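Local structure of Lem22 (Legionella pneumophila subsp. pneumophila ATCC 43290, 5WD9) at residues V59-R62 with L63-E66; E72-L75 with E76-K80. The protein is a Legionella effector of undefined biochemical activity, a small three-helix protein that probably acts by binding other proteins inside the host cell. All blocks are in the same frame, centred on the assembly; numbering follows the deposited sequence. Where two conformers were deposited one is given.

Contact 1: residues V59-R62 with L63-E66; sequences VVDR and LKIE
Asp61 and Lys64, one turn apart on helix 58-87, reach each other through a water and not directly. The water donates to Asp61 OD1 at 2.8 Å and accepts from Lys64 NZ at 3.1 Å, while the two charged atoms, OD1 and NZ, stay 5.2 Å apart. Asp61 OD1 is gripped a second time by the hydroxyl of Tyr53, in the connection before the helix, so this carboxylate oxygen serves loop and water alike. The lysine gets there by running over Val60: its CD lies 4.0 Å from Val60 CG1, the two side chains crossing at a slant, and a bend at chi3 (60°) turns the chain end so that NZ reaches the water. A long aliphatic stem ending in an ammonium suits this place, since its methylenes can lie on the buried Val60 while the charge meets solvent. All of this decorates the first turns of an alpha-helix, the third in an all-helical chain. Here the i to i+4 pattern satisfies the carbonyls of residues 59 to 62: Lys64 N to Val60 O is the shortest at 2.8 Å, and Leu63 N to Val59 O the longest at 3.3 Å. Before them, Val60 N is taken by the Ser57 hydroxyl, which supplies an acceptor near the start of the helix. Leu63 lays its CD1 4.3 Å from Val59 CG1, and both residues also touch helix 4-24, at Thr9 and Val5 respectively. Arg62 and Glu66 run alongside each other, but only the arginine's stem meets the acid, with CG 3.7 Å from Glu66 OE2. The guanidinium and carboxylate planes stand 51° apart, and Arg62 NE and Glu66 OE2 are not in contact, so any attraction would act at longer range.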
loop_
_atom_site.group_PDB
_atom_site.type_symbol
_atom_site.label_atom_id
_atom_site.label_comp_id
_atom_site.label_asym_id
_atom_site.label_seq_id
_atom_site.Cartn_x
_atom_site.Cartn_y
_atom_site.Cartn_z
ATOM N N VAL A 59 -11.237 13.542 -8.257
ATOM C CA VAL A 59 -10.331 12.520 -8.779
ATOM C C VAL A 59 -9.354 12.077 -7.700
ATOM O O VAL A 59 -9.108 10.879 -7.498
ATOM C CB VAL A 59 -9.579 13.057 -10.007
ATOM C CG1 VAL A 59 -8.494 12.087 -10.418
ATOM C CG2 VAL A 59 -10.538 13.305 -11.155
ATOM N N VAL A 60 -8.775 13.047 -6.996
ATOM C CA VAL A 60 -7.846 12.732 -5.926
ATOM C C VAL A 60 -8.566 12.039 -4.779
ATOM O O VAL A 60 -8.070 11.057 -4.218
ATOM C CB VAL A 60 -7.106 13.996 -5.457
ATOM C CG1 VAL A 60 -6.282 13.686 -4.211
ATOM C CG2 VAL A 60 -6.220 14.525 -6.558
ATOM N N ASP A 61 -9.746 12.532 -4.415
ATOM C CA ASP A 61 -10.452 11.962 -3.279
ATOM C C ASP A 61 -10.832 10.509 -3.532
ATOM O O ASP A 61 -10.701 9.666 -2.638
ATOM C CB ASP A 61 -11.676 12.810 -2.960
ATOM C CG ASP A 61 -11.312 14.131 -2.279
ATOM O OD1 ASP A 61 -10.127 14.351 -1.944
ATOM O OD2 ASP A 61 -12.222 14.948 -2.067
ATOM N N ARG A 62 -11.295 10.187 -4.744
ATOM C CA ARG A 62 -11.601 8.795 -5.044
ATOM C C ARG A 62 -10.370 7.917 -4.868
ATOM O O ARG A 62 -10.435 6.834 -4.266
ATOM C CB ARG A 62 -12.140 8.690 -6.471
ATOM C CG ARG A 62 -12.599 7.279 -6.813
ATOM C CD ARG A 62 -12.921 7.120 -8.302
ATOM N NE ARG A 62 -14.109 7.868 -8.713
ATOM C CZ ARG A 62 -14.112 9.007 -9.400
ATOM N NH1 ARG A 62 -12.991 9.598 -9.798
ATOM N NH2 ARG A 62 -15.268 9.559 -9.703
ATOM N N LEU A 63 -9.239 8.356 -5.417
ATOM C CA LEU A 63 -8.021 7.570 -5.300
ATOM C C LEU A 63 -7.592 7.434 -3.847
ATOM O O LEU A 63 -7.153 6.360 -3.436
ATOM C CB LEU A 63 -6.924 8.177 -6.171
ATOM C CG LEU A 63 -7.098 7.938 -7.671
ATOM C CD1 LEU A 63 -6.284 8.955 -8.437
ATOM C CD2 LEU A 63 -6.646 6.512 -7.998
ATOM N N LYS A 64 -7.712 8.503 -3.050
ATOM C CA LYS A 64 -7.324 8.412 -1.642
ATOM C C LYS A 64 -8.171 7.388 -0.906
ATOM O O LYS A 64 -7.662 6.629 -0.078
ATOM C CB LYS A 64 -7.466 9.772 -0.962
ATOM C CG LYS A 64 -6.342 10.754 -1.275
ATOM C CD LYS A 64 -6.543 12.083 -0.535
ATOM C CE LYS A 64 -6.579 11.872 0.978
ATOM N NZ LYS A 64 -6.688 13.167 1.740
ATOM N N ILE A 65 -9.471 7.340 -1.194
ATOM C CA ILE A 65 -10.310 6.341 -0.545
ATOM C C ILE A 65 -9.908 4.928 -0.973
ATOM O O ILE A 65 -9.795 4.013 -0.139
ATOM C CB ILE A 65 -11.790 6.646 -0.832
ATOM C CG1 ILE A 65 -12.199 7.937 -0.122
ATOM C CG2 ILE A 65 -12.657 5.472 -0.421
ATOM C CD1 ILE A 65 -13.474 8.576 -0.665
ATOM N N GLU A 66 -9.657 4.730 -2.273
ATOM C CA GLU A 66 -9.204 3.423 -2.751
ATOM C C GLU A 66 -7.886 3.021 -2.103
ATOM O O GLU A 66 -7.705 1.861 -1.693
ATOM C CB GLU A 66 -9.059 3.449 -4.274
ATOM C CG GLU A 66 -10.389 3.582 -5.018
ATOM C CD GLU A 66 -10.216 3.803 -6.516
ATOM O OE1 GLU A 66 -9.073 3.947 -6.990
ATOM O OE2 GLU A 66 -11.242 3.841 -7.238
HETATM O O HOH W 1 -9.148 14.683 0.656
#

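Contact 2: residues E72-L75 with E76-K80; sequences EEML and ELKDK
Met74 lays its sulfur against the outer methylenes of Lys78, SD coming within 3.7 Å of CE and 4.0 Å of CD. The two side chains run side by side in the same direction, one helical turn apart. The bend at chi3 (62°) places the lysine's CE beside the thioether, and chi4 (80°) then turns NZ toward a water. That water donates to Leu75 O at 2.8 Å and accepts a weak bond from Lys78 NZ. Leu75 O also takes the amide of Asp79 at 3.0 Å, so one carbonyl oxygen receives two donors, one from the helix and one from solvent. A lysine fits this border position because its stem can cover a buried methionine while its ammonium can reach a water at the surface, though the bond is weak.

The second pair is Glu73 and Leu77, likewise one turn apart and pointing the same way. Glu73 CG makes the closer approach, 3.8 Å from Leu77 CD1. With CG anti to the backbone N (chi1 -179°) and the rest extended, the glutamate keeps OE2 near the same methyl, and this oxygen forms a salt bridge with Lys23 of helix 4-24. The main-chain bond from Leu77 N to Glu73 O, 3.0 Å long, holds the two residues at this spacing.

Residues four apart lie on one face of a helix; here that face belongs to an amphipathic helix, with Met74 turned into the bundle and Lys78 and Glu73 at its border. Helix 58-87 here faces two others: Met74 and Leu77 both touch Ile19 of helix 4-24, while Leu77 reaches Leu35, and Met74 and Lys78 reach His39, on helix 28-52.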
loop_
_atom_site.group_PDB
_atom_site.type_symbol
_atom_site.label_atom_id
_atom_site.label_comp_id
_atom_site.label_asym_id
_atom_site.label_seq_id
_atom_site.Cartn_x
_atom_site.Cartn_y
_atom_site.Cartn_z
ATOM N N GLU A 72 -5.229 -0.354 4.687
ATOM C CA GLU A 72 -5.747 -1.110 5.820
ATOM C C GLU A 72 -5.573 -2.605 5.608
ATOM O O GLU A 72 -5.190 -3.328 6.529
ATOM C CB GLU A 72 -7.224 -0.770 6.039
ATOM C CG GLU A 72 -7.441 0.629 6.574
ATOM C CD GLU A 72 -7.049 0.747 8.029
ATOM O OE1 GLU A 72 -7.101 -0.277 8.746
ATOM O OE2 GLU A 72 -6.688 1.861 8.458
ATOM N N GLU A 73 -5.828 -3.085 4.390
ATOM C CA GLU A 73 -5.614 -4.500 4.113
ATOM C C GLU A 73 -4.139 -4.859 4.282
ATOM O O GLU A 73 -3.798 -5.905 4.854
ATOM C CB GLU A 73 -6.075 -4.812 2.691
ATOM C CG GLU A 73 -5.911 -6.290 2.340
ATOM C CD GLU A 73 -6.274 -6.612 0.907
ATOM O OE1 GLU A 73 -6.385 -5.689 0.080
ATOM O OE2 GLU A 73 -6.431 -7.818 0.616
ATOM N N MET A 74 -3.255 -4.000 3.777
ATOM C CA MET A 74 -1.821 -4.239 3.899
ATOM C C MET A 74 -1.399 -4.339 5.356
ATOM O O MET A 74 -0.591 -5.202 5.718
ATOM C CB MET A 74 -1.055 -3.115 3.202
ATOM C CG MET A 74 0.462 -3.236 3.287
ATOM S SD MET A 74 1.190 -2.476 4.753
ATOM C CE MET A 74 0.751 -0.755 4.482
ATOM N N LEU A 75 -1.929 -3.456 6.212
ATOM C CA LEU A 75 -1.548 -3.483 7.620
ATOM C C LEU A 75 -1.874 -4.829 8.243
ATOM O O LEU A 75 -1.054 -5.400 8.969
ATOM C CB LEU A 75 -2.259 -2.366 8.379
ATOM C CG LEU A 75 -1.809 -0.929 8.169
ATOM C CD1 LEU A 75 -2.652 -0.046 9.072
ATOM C CD2 LEU A 75 -0.325 -0.775 8.431
ATOM N N GLU A 76 -3.057 -5.371 7.949
ATOM C CA GLU A 76 -3.396 -6.656 8.539
ATOM C C GLU A 76 -2.571 -7.789 7.946
ATOM O O GLU A 76 -2.097 -8.655 8.684
ATOM C CB GLU A 76 -4.885 -6.959 8.438
ATOM C CG GLU A 76 -5.178 -8.300 9.080
ATOM C CD GLU A 76 -6.616 -8.475 9.473
ATOM O OE1 GLU A 76 -7.453 -7.661 9.037
ATOM O OE2 GLU A 76 -6.900 -9.431 10.226
ATOM N N LEU A 77 -2.376 -7.807 6.626
ATOM C CA LEU A 77 -1.572 -8.871 6.039
ATOM C C LEU A 77 -0.133 -8.819 6.530
ATOM O O LEU A 77 0.475 -9.860 6.804
ATOM C CB LEU A 77 -1.592 -8.791 4.518
ATOM C CG LEU A 77 -2.950 -8.997 3.855
ATOM C CD1 LEU A 77 -2.869 -8.582 2.399
ATOM C CD2 LEU A 77 -3.379 -10.438 3.948
ATOM N N LYS A 78 0.441 -7.612 6.612
ATOM C CA LYS A 78 1.819 -7.458 7.061
ATOM C C LYS A 78 1.971 -7.924 8.495
ATOM O O LYS A 78 2.949 -8.592 8.840
ATOM C CB LYS A 78 2.238 -5.996 6.910
ATOM C CG LYS A 78 3.727 -5.747 7.093
ATOM C CD LYS A 78 4.089 -4.306 6.734
ATOM C CE LYS A 78 3.387 -3.316 7.650
ATOM N NZ LYS A 78 4.097 -3.205 8.960
ATOM N N ASP A 79 1.001 -7.588 9.342
ATOM C CA ASP A 79 1.084 -7.993 10.733
ATOM C C ASP A 79 1.023 -9.507 10.852
ATOM O O ASP A 79 1.806 -10.114 11.587
ATOM C CB ASP A 79 -0.067 -7.345 11.489
ATOM C CG ASP A 79 -0.018 -7.611 12.954
ATOM O OD1 ASP A 79 0.931 -7.110 13.595
ATOM O OD2 ASP A 79 -0.942 -8.272 13.465
ATOM N N LYS A 80 0.097 -10.138 10.130
ATOM C CA LYS A 80 -0.003 -11.593 10.184
ATOM C C LYS A 80 1.272 -12.248 9.670
ATOM O O LYS A 80 1.775 -13.211 10.265
ATOM C CB LYS A 80 -1.208 -12.059 9.365
ATOM C CG LYS A 80 -2.546 -11.563 9.887
ATOM C CD LYS A 80 -3.013 -12.374 11.071
ATOM C CE LYS A 80 -3.886 -11.551 11.996
ATOM N NZ LYS A 80 -4.159 -12.289 13.257
HETATM O O HOH W 2 1.032 -3.990 10.169
#

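Contacts 1 and 2 follow each other along helix 58-87, with their centres 20 Å apart and their nearest atoms about 7 Å apart, so they do not touch. They engage the same neighbour at different levels: residues 59-66 meet helix 4-24 near its start, through Val5, Thr9 and Lys12, whereas residues 72-80 meet it farther along, at Ile19 and Lys23. The two helices therefore run in the same general direction. Contact 2 also touches helix 28-52, at Leu35, Glu36 and His39, while contact 1 is tied to the preceding loop through Tyr53. In both, a lysine packs on a buried apolar residue four positions earlier, its water bond weak in contact 2.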